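Uncharacterized protein YLR132C (Kluyveromyces marxianus, PDB 6PFQ) is Usb1, a member of the 2H phosphodiesterase superfamily that probably acts as an exoribonuclease on U6 snRNA. Local coordinates at residues Gln23-Leu28 with Ala196-Arg201; Lys31-Val36 with Asn43-Leu48. All blocks are in the same frame, centred on the assembly; numbering follows the deposited sequence. Where two conformers were deposited one is given.

Contact 1. Residues Gln23-Leu28 with Ala196-Arg201; sequences QQIMDL and ANLQFR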
# COMPACT_ATOMS: atom_id res chain seq x y z
N GLN A 23 14.02 4.35 -8.52
CA GLN A 23 13.78 3.13 -9.29
C GLN A 23 14.98 2.19 -9.21
O GLN A 23 14.81 0.97 -9.05
CB GLN A 23 13.47 3.47 -10.75
CG GLN A 23 12.18 4.25 -10.93
CD GLN A 23 12.09 4.88 -12.34
OE1 GLN A 23 12.82 4.48 -13.25
NE2 GLN A 23 11.21 5.87 -12.49
N GLN A 24 16.20 2.75 -9.32
CA GLN A 24 17.42 1.93 -9.31
C GLN A 24 17.67 1.32 -7.95
O GLN A 24 18.17 0.19 -7.84
CB GLN A 24 18.63 2.76 -9.72
CG GLN A 24 18.49 3.46 -11.04
CD GLN A 24 19.69 4.34 -11.35
OE1 GLN A 24 20.74 4.23 -10.71
NE2 GLN A 24 19.53 5.23 -12.31
N ILE A 25 17.38 2.09 -6.89
CA ILE A 25 17.48 1.54 -5.54
C ILE A 25 16.48 0.40 -5.38
O ILE A 25 16.81 -0.67 -4.85
CB ILE A 25 17.27 2.67 -4.51
CG1 ILE A 25 18.53 3.55 -4.54
CG2 ILE A 25 17.03 2.13 -3.09
CD1 ILE A 25 18.41 4.75 -3.71
N MET A 26 15.27 0.56 -5.87
CA MET A 26 14.32 -0.53 -5.67
C MET A 26 14.71 -1.76 -6.49
O MET A 26 14.54 -2.90 -6.02
CB MET A 26 12.90 -0.08 -5.99
CG MET A 26 12.30 0.91 -4.94
SD MET A 26 12.61 0.37 -3.20
CE MET A 26 11.91 -1.33 -3.29
N ASP A 27 15.29 -1.57 -7.68
CA ASP A 27 15.84 -2.71 -8.43
C ASP A 27 16.83 -3.50 -7.57
O ASP A 27 16.71 -4.72 -7.44
CB ASP A 27 16.53 -2.21 -9.71
CG ASP A 27 15.56 -1.62 -10.73
OD1 ASP A 27 14.33 -1.85 -10.64
OD2 ASP A 27 16.02 -0.90 -11.65
N LEU A 28 17.82 -2.83 -6.97
CA LEU A 28 18.82 -3.62 -6.25
C LEU A 28 18.26 -4.18 -4.95
O LEU A 28 18.61 -5.31 -4.57
CB LEU A 28 20.12 -2.81 -6.01
CG LEU A 28 20.41 -1.88 -4.82
CD1 LEU A 28 20.78 -2.62 -3.51
CD2 LEU A 28 21.50 -0.84 -5.17
N ALA A 196 16.28 5.72 3.39
CA ALA A 196 16.86 7.05 3.20
C ALA A 196 16.37 7.67 1.90
O ALA A 196 16.30 8.90 1.78
CB ALA A 196 18.39 6.98 3.24
N ASN A 197 16.03 6.86 0.91
CA ASN A 197 15.78 7.39 -0.43
C ASN A 197 14.33 7.35 -0.89
O ASN A 197 13.97 8.11 -1.80
CB ASN A 197 16.62 6.60 -1.43
CG ASN A 197 18.06 6.99 -1.37
OD1 ASN A 197 18.44 7.99 -1.97
ND2 ASN A 197 18.86 6.24 -0.60
N LEU A 198 13.52 6.45 -0.33
CA LEU A 198 12.13 6.28 -0.77
C LEU A 198 11.25 7.19 0.10
O LEU A 198 10.53 6.77 1.02
CB LEU A 198 11.71 4.80 -0.70
CG LEU A 198 12.00 3.98 -1.99
CD1 LEU A 198 11.14 4.47 -3.16
CD2 LEU A 198 13.50 3.98 -2.38
N GLN A 199 11.41 8.49 -0.15
CA GLN A 199 10.64 9.52 0.52
C GLN A 199 9.98 10.41 -0.52
O GLN A 199 10.51 10.60 -1.62
CB GLN A 199 11.50 10.36 1.47
CG GLN A 199 12.36 9.48 2.38
CD GLN A 199 12.99 10.25 3.52
OE1 GLN A 199 12.62 11.40 3.78
NE2 GLN A 199 13.94 9.61 4.21
N PHE A 200 8.80 10.92 -0.18
CA PHE A 200 7.92 11.62 -1.10
C PHE A 200 7.18 12.73 -0.37
O PHE A 200 6.98 12.68 0.85
CB PHE A 200 6.90 10.66 -1.76
CG PHE A 200 7.52 9.44 -2.37
CD1 PHE A 200 7.74 8.31 -1.60
CD2 PHE A 200 7.86 9.42 -3.71
CE1 PHE A 200 8.32 7.17 -2.15
CE2 PHE A 200 8.45 8.28 -4.27
CZ PHE A 200 8.68 7.17 -3.49
N ARG A 201 6.72 13.73 -1.12
CA ARG A 201 5.77 14.70 -0.60
C ARG A 201 4.58 14.73 -1.54
O ARG A 201 4.75 14.95 -2.74
CB ARG A 201 6.37 16.10 -0.48
CG ARG A 201 5.43 17.12 0.17
CD ARG A 201 6.16 18.39 0.66
NE ARG A 201 6.98 18.14 1.84
CZ ARG A 201 6.51 18.03 3.09
NH1 ARG A 201 5.21 18.13 3.35
NH2 ARG A 201 7.35 17.80 4.08

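Contact 2. Residues Lys31-Val36 with Asn43-Leu48; sequences KGVNAV and NSFEPL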
# COMPACT_ATOMS: atom_id res chain seq x y z
N LYS A 31 16.13 -7.23 -5.96
CA LYS A 31 16.96 -8.33 -6.43
C LYS A 31 17.59 -9.05 -5.25
O LYS A 31 17.63 -10.29 -5.22
CB LYS A 31 18.02 -7.83 -7.42
CG LYS A 31 18.82 -8.97 -7.99
CD LYS A 31 19.63 -8.57 -9.23
CE LYS A 31 20.50 -7.38 -8.98
NZ LYS A 31 21.40 -7.15 -10.20
N GLY A 32 17.98 -8.29 -4.24
CA GLY A 32 18.62 -8.89 -3.09
C GLY A 32 17.66 -9.72 -2.27
O GLY A 32 18.01 -10.79 -1.80
N VAL A 33 16.43 -9.21 -2.07
CA VAL A 33 15.40 -10.00 -1.40
C VAL A 33 15.13 -11.29 -2.16
O VAL A 33 15.04 -12.38 -1.58
CB VAL A 33 14.11 -9.18 -1.23
CG1 VAL A 33 13.00 -10.09 -0.61
CG2 VAL A 33 14.38 -8.02 -0.28
N ASN A 34 15.01 -11.19 -3.47
CA ASN A 34 14.67 -12.38 -4.23
C ASN A 34 15.83 -13.39 -4.29
O ASN A 34 15.58 -14.60 -4.34
CB ASN A 34 14.20 -11.98 -5.64
CG ASN A 34 12.81 -11.38 -5.62
OD1 ASN A 34 12.01 -11.70 -4.75
ND2 ASN A 34 12.53 -10.53 -6.58
N ALA A 35 17.07 -12.93 -4.17
CA ALA A 35 18.17 -13.89 -4.04
C ALA A 35 18.01 -14.72 -2.77
O ALA A 35 18.28 -15.93 -2.78
CB ALA A 35 19.53 -13.16 -4.03
N VAL A 36 17.57 -14.10 -1.68
CA VAL A 36 17.26 -14.85 -0.46
C VAL A 36 16.06 -15.79 -0.68
O VAL A 36 16.07 -16.94 -0.22
CB VAL A 36 17.03 -13.89 0.71
CG1 VAL A 36 16.64 -14.67 1.95
CG2 VAL A 36 18.29 -13.04 0.98
N ASN A 43 8.83 -18.51 -3.18
CA ASN A 43 8.38 -17.66 -4.28
C ASN A 43 9.01 -16.27 -4.21
O ASN A 43 9.24 -15.71 -3.13
CB ASN A 43 6.85 -17.53 -4.25
CG ASN A 43 6.15 -18.72 -4.90
OD1 ASN A 43 6.80 -19.60 -5.42
ND2 ASN A 43 4.81 -18.73 -4.85
N SER A 44 9.33 -15.73 -5.38
CA SER A 44 9.90 -14.39 -5.52
C SER A 44 8.83 -13.30 -5.66
O SER A 44 7.70 -13.53 -6.09
CB SER A 44 10.84 -14.35 -6.73
OG SER A 44 12.08 -14.94 -6.36
N PHE A 45 9.24 -12.08 -5.32
CA PHE A 45 8.42 -10.89 -5.38
C PHE A 45 8.56 -10.20 -6.73
O PHE A 45 9.69 -9.93 -7.18
CB PHE A 45 8.82 -9.93 -4.26
CG PHE A 45 8.55 -10.47 -2.89
CD1 PHE A 45 7.26 -10.40 -2.35
CD2 PHE A 45 9.57 -11.10 -2.16
CE1 PHE A 45 7.01 -10.93 -1.08
CE2 PHE A 45 9.33 -11.64 -0.89
CZ PHE A 45 8.05 -11.54 -0.35
N GLU A 46 7.44 -10.00 -7.40
CA GLU A 46 7.43 -9.14 -8.59
C GLU A 46 7.56 -7.68 -8.17
O GLU A 46 6.78 -7.22 -7.32
CB GLU A 46 6.11 -9.35 -9.38
CG GLU A 46 5.99 -8.47 -10.62
CD GLU A 46 6.88 -8.90 -11.74
OE1 GLU A 46 7.52 -9.97 -11.65
OE2 GLU A 46 6.92 -8.18 -12.75
N PRO A 47 8.51 -6.94 -8.71
CA PRO A 47 8.62 -5.51 -8.36
C PRO A 47 7.38 -4.75 -8.79
O PRO A 47 6.90 -4.91 -9.91
CB PRO A 47 9.86 -5.05 -9.16
CG PRO A 47 10.69 -6.32 -9.23
CD PRO A 47 9.66 -7.40 -9.52
N LEU A 48 6.84 -3.93 -7.88
CA LEU A 48 5.63 -3.15 -8.18
C LEU A 48 5.92 -1.81 -8.84
O LEU A 48 4.97 -1.13 -9.27
CB LEU A 48 4.83 -2.90 -6.88
CG LEU A 48 4.18 -4.15 -6.30
CD1 LEU A 48 3.65 -3.86 -4.86
CD2 LEU A 48 3.04 -4.54 -7.24

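Contact 1. Residues Gln23-Leu28 with Ala196-Arg201
Asn197 turns one face of its side-chain amide to Ile25, and the methyl CD1 of Ile25 stands almost straight above the middle of that face, 3.3 Å from Asn197 CG. The same CD1 lies 3.4 Å from Asn197 CB and 3.5 Å from Asn197 ND2, a tight seat of methyl on amide. The ND2 group donates to the backbone O of Leu193, one turn back, which helps to fix the rotation of the amide. The two side chains cross at about a right angle. With CG1 beside its backbone N and an extended second torsion (chi2 174°), Ile25 sends CD1 to the amide, while its other branch, CG2, touches Leu198 CD2 at 4.0 Å. Met26 bends at chi2 (-45°) and chi3 (-54°), and the curl lays SD against Leu198 at 3.8 Å from CD2. Replacing Met26 by an alanine would probably open a gap beside Leu198, whose isobutyl group would lose its sulfur neighbour. Leu198 is the centre of an inverse gamma turn, where the chain leaves helix 191-197 for strand 200-202. Helix 20-39 packs on this junction: Ile25 also touches Leu193 and Met26 touches Leu194, both of helix 191-197, and Leu198 reaches Leu98 on strand 94-99, the partner of strand 200-202.

Contact 2. Residues Lys31-Val36 with Asn43-Leu48
Asn34 of helix 20-39 reaches across to Ser44 and Phe45 and grips the backbone of Phe45 with both ends of its amide. Asn34 CB comes first, 3.7 Å from Ser44 OG, a van der Waals neighbour. With CG anti to the carbonyl carbon (chi1 -74°), the side chain is swung over to the 43-48 segment, and CG rests beside the same serine. At the tip the amide divides its work. Asn34 OD1 accepts the N-H of Phe45 at 2.9 Å from N, a nearly straight bond (170°) whose donor is tilted from the carbonyl plane of Asn34. Asn34 ND2 donates to Phe45 O over 3.0 Å, at a somewhat more bent 156°, meeting a lone pair in the plane of that carbonyl. Asn34 OD1 also lies 3.5 Å from Ser44 CB and comes to the edge of the Phe45 ring near its plane, 3.6 Å from Phe45 CD2. Next to this polar pairing, Val33, one residue earlier on the helix, brings CG1 obliquely to the ring, 3.9 Å from Phe45 CD2. The Phe45 ring also touches Leu115 of strand 112-119 and Ala160 of strand 154-161, and the next residue, Glu46, makes backbone bonds to Val159. The side-chain amide thus stands in for a neighbouring peptide group, satisfying the N-H and the C=O of a single residue, Phe45. Because one end must accept and the other donate, the two bonds together define which way round the amide sits and tie the chain after helix 20-39 back to that helix, with the apolar contact of Val33 and the Phe45 ring beside them.

How the contacts relate
Both contacts draw on helix 20-39, contact 1 through 23-28 and contact 2 through 31-36, and their centres lie 16 Å apart. Along the chain the order is 23-28, 31-36, 43-48 and, far later, 196-201, so the short return of contact 2 falls within the long span that contact 1 brings together. Each also leads to the same six-stranded antiparallel sheet: contact 2 through strand 46-47 beside strand 154-161, and contact 1 through strand 200-202 beside strand 94-99. The helix is therefore fastened to two parts of one sheet. Strand 154-161 carries the UMP-binding residues His154 and Ser156, with Met26 and Phe45 each about 9 Å from Ser156 between side chains.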